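Benzoate 1,2-dioxygenase beta subunit (PDB 3E99) probably serves as the mainly structural subunit of the oxygenase that adds dioxygen to the ring of benzoate. Local coordinates at residues V123-D135 against K142-Y154. Numbering follows the deposited sequence.
Sequences VSSYFGMSRYAID and KIVSKYVVLKNDY
Strand 123-135 and strand 145-150 run antiparallel at 162°, and the ladder slips by one residue where Val144 and Ser145 both face Ala133, a classic beta bulge. Ala133 O accepts from both, at 2.8 Å from Val144 N and 3.2 Å from Ser145 N; beyond the bulge Ile134 pairs with Ile143, then Asp135 with Lys142. Tyr132 and Lys146 lie side by side on one sheet face: the extended lysine chain follows the ring, with Lys146 CD 3.3 Å from Tyr132 CE1, and NZ donates to Tyr132 OH at 2.8 Å. Glu17 of helix 7-22 also bonds that hydroxyl, while Ile164 O and Tyr33 OH bind NZ, satisfying the buried ammonium. Ile143 CD1 touches the same ring at CE2. This hairpin belongs to the curved sheet of the NTF2-like fold, whose concave side holds helix 7-22. On the other face SE of Met129, modelled as selenomethionine, meets Val149 CG2 at 4.0 Å and the edge of the Tyr147 ring; Arg131, salt-bridged to Glu100, brings NH1 near CD2 of that ring, the planes slightly inclined. Past Leu150 the Asn152 amide continues the pairing: OD1 accepts from Phe127 N at 3.1 Å, and ND2 donates to Ser125 O from above its carbonyl plane. CG of Asn152 sits between the backbone N and the carbonyl carbon (chi1 63°), which lays the amide against the Phe127 ring, planes 18° apart.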
loop_
_atom_site.group_PDB
_atom_site.type_symbol
_atom_site.label_atom_id
_atom_site.label_comp_id
_atom_site.label_asym_id
_atom_site.label_seq_id
_atom_site.Cartn_x
_atom_site.Cartn_y
_atom_site.Cartn_z
ATOM N N VAL A 123 11.751 -11.188 -8.801
ATOM C CA VAL A 123 10.956 -9.986 -8.495
ATOM C C VAL A 123 11.916 -8.822 -8.204
ATOM O O VAL A 123 12.889 -8.989 -7.454
ATOM C CB VAL A 123 10.050 -10.162 -7.260
ATOM C CG1 VAL A 123 9.288 -8.852 -6.951
ATOM C CG2 VAL A 123 9.076 -11.321 -7.458
ATOM N N SER A 124 11.640 -7.676 -8.823
ATOM C CA SER A 124 12.325 -6.407 -8.570
ATOM C C SER A 124 11.387 -5.418 -7.866
ATOM O O SER A 124 10.200 -5.437 -8.150
ATOM C CB SER A 124 12.747 -5.819 -9.908
ATOM O OG SER A 124 13.697 -6.673 -10.518
ATOM N N SER A 125 11.893 -4.620 -6.910
ATOM C CA SER A 125 11.108 -3.546 -6.252
ATOM C C SER A 125 11.750 -2.210 -6.576
ATOM O O SER A 125 12.978 -2.097 -6.572
ATOM C CB SER A 125 11.085 -3.614 -4.700
ATOM O OG SER A 125 10.167 -4.527 -4.202
ATOM N N TYR A 126 10.910 -1.214 -6.807
ATOM C CA TYR A 126 11.289 0.172 -6.936
ATOM C C TYR A 126 10.376 0.908 -5.985
ATOM O O TYR A 126 9.205 0.610 -5.935
ATOM C CB TYR A 126 11.024 0.654 -8.346
ATOM C CG TYR A 126 11.750 -0.152 -9.379
ATOM C CD1 TYR A 126 13.020 0.193 -9.772
ATOM C CD2 TYR A 126 11.173 -1.305 -9.920
ATOM C CE1 TYR A 126 13.700 -0.573 -10.725
ATOM C CE2 TYR A 126 11.846 -2.084 -10.832
ATOM C CZ TYR A 126 13.099 -1.709 -11.244
ATOM O OH TYR A 126 13.754 -2.491 -12.172
ATOM N N PHE A 127 10.914 1.845 -5.220
ATOM C CA PHE A 127 10.080 2.574 -4.297
ATOM C C PHE A 127 10.570 3.982 -4.097
ATOM O O PHE A 127 11.716 4.287 -4.369
ATOM C CB PHE A 127 9.962 1.838 -2.988
ATOM C CG PHE A 127 11.226 1.841 -2.145
ATOM C CD1 PHE A 127 12.169 0.836 -2.300
ATOM C CD2 PHE A 127 11.433 2.797 -1.175
ATOM C CE1 PHE A 127 13.309 0.808 -1.521
ATOM C CE2 PHE A 127 12.584 2.766 -0.387
ATOM C CZ PHE A 127 13.516 1.767 -0.596
ATOM N N GLY A 128 9.659 4.848 -3.685
ATOM C CA GLY A 128 9.998 6.223 -3.436
ATOM C C GLY A 128 8.789 7.105 -3.253
ATOM O O GLY A 128 7.722 6.633 -2.795
HETATM N N MSE A 129 8.974 8.389 -3.563
HETATM C CA MSE A 129 7.942 9.397 -3.406
HETATM C C MSE A 129 7.742 10.093 -4.739
HETATM O O MSE A 129 8.658 10.158 -5.582
HETATM C CB MSE A 129 8.408 10.375 -2.332
HETATM C CG MSE A 129 7.643 11.609 -2.208
HETATM SE SE MSE A 129 8.408 12.979 -3.355
HETATM C CE MSE A 129 7.138 13.988 -2.916
ATOM N N SER A 130 6.547 10.613 -4.939
ATOM C CA SER A 130 6.253 11.399 -6.106
ATOM C C SER A 130 5.405 12.594 -5.731
ATOM O O SER A 130 4.671 12.527 -4.730
ATOM C CB SER A 130 5.539 10.535 -7.170
ATOM O OG SER A 130 6.465 9.665 -7.773
ATOM N N ARG A 131 5.581 13.685 -6.495
ATOM C CA ARG A 131 4.739 14.860 -6.464
ATOM C C ARG A 131 4.118 15.076 -7.836
ATOM O O ARG A 131 4.792 15.118 -8.857
ATOM C CB ARG A 131 5.529 16.110 -6.020
ATOM C CG ARG A 131 4.684 17.340 -5.902
ATOM C CD ARG A 131 5.420 18.521 -5.248
ATOM N NE ARG A 131 5.634 18.267 -3.822
ATOM C CZ ARG A 131 6.811 17.940 -3.258
ATOM N NH1 ARG A 131 7.915 17.853 -3.975
ATOM N NH2 ARG A 131 6.862 17.705 -1.958
ATOM N N TYR A 132 2.800 15.169 -7.866
ATOM C CA TYR A 132 2.068 15.449 -9.093
ATOM C C TYR A 132 1.326 16.794 -8.974
ATOM O O TYR A 132 0.734 17.076 -7.945
ATOM C CB TYR A 132 1.023 14.375 -9.348
ATOM C CG TYR A 132 1.438 13.078 -9.999
ATOM C CD1 TYR A 132 2.691 12.515 -9.794
ATOM C CD2 TYR A 132 0.471 12.312 -10.680
ATOM C CE1 TYR A 132 3.016 11.286 -10.366
ATOM C CE2 TYR A 132 0.766 11.066 -11.198
ATOM C CZ TYR A 132 2.033 10.564 -11.067
ATOM O OH TYR A 132 2.314 9.330 -11.613
ATOM N N ALA A 133 1.356 17.602 -10.035
ATOM C CA ALA A 133 0.364 18.662 -10.259
ATOM C C ALA A 133 -0.541 18.199 -11.382
ATOM O O ALA A 133 -0.054 17.846 -12.469
ATOM C CB ALA A 133 1.041 19.977 -10.642
ATOM N N ILE A 134 -1.844 18.209 -11.129
ATOM C CA ILE A 134 -2.820 17.641 -12.042
ATOM C C ILE A 134 -3.898 18.682 -12.328
ATOM O O ILE A 134 -4.507 19.202 -11.399
ATOM C CB ILE A 134 -3.509 16.404 -11.441
ATOM C CG1 ILE A 134 -2.504 15.356 -10.983
ATOM C CG2 ILE A 134 -4.472 15.805 -12.449
ATOM C CD1 ILE A 134 -3.048 14.423 -9.917
ATOM N N ASP A 135 -4.140 18.932 -13.612
ATOM C CA ASP A 135 -5.153 19.866 -14.087
ATOM C C ASP A 135 -6.495 19.169 -14.266
ATOM O O ASP A 135 -6.648 18.252 -15.110
ATOM C CB ASP A 135 -4.689 20.461 -15.420
ATOM C CG ASP A 135 -5.680 21.460 -16.012
ATOM O OD1 ASP A 135 -6.682 21.845 -15.360
ATOM O OD2 ASP A 135 -5.429 21.854 -17.151
ATOM N N LYS A 142 -5.461 15.843 -16.354
ATOM C CA LYS A 142 -4.223 15.866 -17.111
ATOM C C LYS A 142 -3.072 16.273 -16.212
ATOM O O LYS A 142 -3.102 17.338 -15.574
ATOM C CB LYS A 142 -4.302 16.852 -18.288
ATOM C CG LYS A 142 -5.351 16.580 -19.354
ATOM C CD LYS A 142 -4.878 15.511 -20.367
ATOM C CE LYS A 142 -5.925 15.126 -21.386
ATOM N NZ LYS A 142 -5.321 14.257 -22.481
ATOM N N ILE A 143 -2.072 15.404 -16.121
ATOM C CA ILE A 143 -0.855 15.725 -15.390
ATOM C C ILE A 143 -0.107 16.901 -16.027
ATOM O O ILE A 143 0.228 16.870 -17.199
ATOM C CB ILE A 143 0.092 14.520 -15.287
ATOM C CG1 ILE A 143 -0.595 13.403 -14.429
ATOM C CG2 ILE A 143 1.445 15.004 -14.722
ATOM C CD1 ILE A 143 -0.099 12.003 -14.627
ATOM N N VAL A 144 0.170 17.923 -15.228
ATOM C CA VAL A 144 0.923 19.117 -15.677
ATOM C C VAL A 144 2.394 18.981 -15.278
ATOM O O VAL A 144 3.281 19.408 -16.003
ATOM C CB VAL A 144 0.359 20.395 -15.036
ATOM C CG1 VAL A 144 1.272 21.554 -15.324
ATOM C CG2 VAL A 144 -1.049 20.668 -15.554
ATOM N N SER A 145 2.660 18.328 -14.151
ATOM C CA SER A 145 4.033 18.091 -13.696
ATOM C C SER A 145 4.133 16.808 -12.859
ATOM O O SER A 145 3.304 16.567 -12.004
ATOM C CB SER A 145 4.533 19.299 -12.878
ATOM O OG SER A 145 5.612 18.956 -12.005
ATOM N N LYS A 146 5.155 15.991 -13.135
ATOM C CA LYS A 146 5.484 14.816 -12.365
ATOM C C LYS A 146 6.950 14.839 -11.918
ATOM O O LYS A 146 7.871 14.981 -12.713
ATOM C CB LYS A 146 5.150 13.554 -13.147
ATOM C CG LYS A 146 5.645 12.246 -12.511
ATOM C CD LYS A 146 4.923 11.115 -13.100
ATOM C CE LYS A 146 5.540 9.762 -12.671
ATOM N NZ LYS A 146 4.613 8.636 -13.089
ATOM N N TYR A 147 7.139 14.694 -10.606
ATOM C CA TYR A 147 8.425 14.669 -9.960
ATOM C C TYR A 147 8.484 13.365 -9.174
ATOM O O TYR A 147 7.577 13.080 -8.372
ATOM C CB TYR A 147 8.501 15.842 -8.989
ATOM C CG TYR A 147 9.720 15.886 -8.117
ATOM C CD1 TYR A 147 10.938 16.305 -8.624
ATOM C CD2 TYR A 147 9.640 15.552 -6.774
ATOM C CE1 TYR A 147 12.049 16.389 -7.828
ATOM C CE2 TYR A 147 10.755 15.625 -5.963
ATOM C CZ TYR A 147 11.955 16.041 -6.489
ATOM O OH TYR A 147 13.063 16.117 -5.661
ATOM N N VAL A 148 9.536 12.593 -9.405
ATOM C CA VAL A 148 9.677 11.261 -8.841
ATOM C C VAL A 148 11.016 11.151 -8.174
ATOM O O VAL A 148 12.045 11.334 -8.820
ATOM C CB VAL A 148 9.637 10.155 -9.914
ATOM C CG1 VAL A 148 9.786 8.761 -9.258
ATOM C CG2 VAL A 148 8.394 10.222 -10.731
ATOM N N VAL A 149 10.991 10.829 -6.904
ATOM C CA VAL A 149 12.170 10.484 -6.106
ATOM C C VAL A 149 12.253 8.959 -5.946
ATOM O O VAL A 149 11.413 8.315 -5.260
ATOM C CB VAL A 149 12.087 11.225 -4.743
ATOM C CG1 VAL A 149 13.262 10.889 -3.797
ATOM C CG2 VAL A 149 12.013 12.723 -5.026
ATOM N N LEU A 150 13.246 8.373 -6.627
ATOM C CA LEU A 150 13.539 6.947 -6.491
ATOM C C LEU A 150 14.492 6.760 -5.351
ATOM O O LEU A 150 15.653 7.210 -5.387
ATOM C CB LEU A 150 14.160 6.390 -7.746
ATOM C CG LEU A 150 14.597 4.933 -7.732
ATOM C CD1 LEU A 150 13.405 4.032 -7.706
ATOM C CD2 LEU A 150 15.457 4.702 -8.943
ATOM N N LYS A 151 14.034 6.060 -4.331
ATOM C CA LYS A 151 14.869 5.872 -3.174
ATOM C C LYS A 151 15.884 4.743 -3.276
ATOM O O LYS A 151 16.960 4.856 -2.702
ATOM C CB LYS A 151 14.045 5.792 -1.892
ATOM C CG LYS A 151 13.444 7.138 -1.495
ATOM C CD LYS A 151 12.660 7.086 -0.198
ATOM C CE LYS A 151 12.232 8.500 0.180
ATOM N NZ LYS A 151 11.445 8.619 1.415
ATOM N N ASN A 152 15.572 3.673 -3.999
ATOM C CA ASN A 152 16.540 2.599 -4.148
ATOM C C ASN A 152 17.168 2.719 -5.517
ATOM O O ASN A 152 16.857 1.982 -6.437
ATOM C CB ASN A 152 15.942 1.208 -3.856
ATOM C CG ASN A 152 14.837 0.813 -4.812
ATOM O OD1 ASN A 152 13.958 1.606 -5.178
ATOM N ND2 ASN A 152 14.884 -0.411 -5.225
ATOM N N ASP A 153 18.009 3.727 -5.649
ATOM C CA ASP A 153 18.495 4.125 -6.962
ATOM C C ASP A 153 19.679 3.290 -7.471
ATOM O O ASP A 153 19.837 3.159 -8.681
ATOM C CB ASP A 153 18.819 5.624 -7.006
ATOM C CG ASP A 153 19.918 6.014 -6.078
ATOM O OD1 ASP A 153 20.010 5.441 -4.965
ATOM O OD2 ASP A 153 20.688 6.913 -6.460
ATOM N N TYR A 154 20.481 2.721 -6.577
ATOM C CA TYR A 154 21.589 1.853 -6.984
ATOM C C TYR A 154 21.151 0.386 -6.933
ATOM O O TYR A 154 20.998 -0.264 -7.976
ATOM C CB TYR A 154 22.814 2.082 -6.096
HETATM O O HOH W 1 5.376 17.949 -9.728
#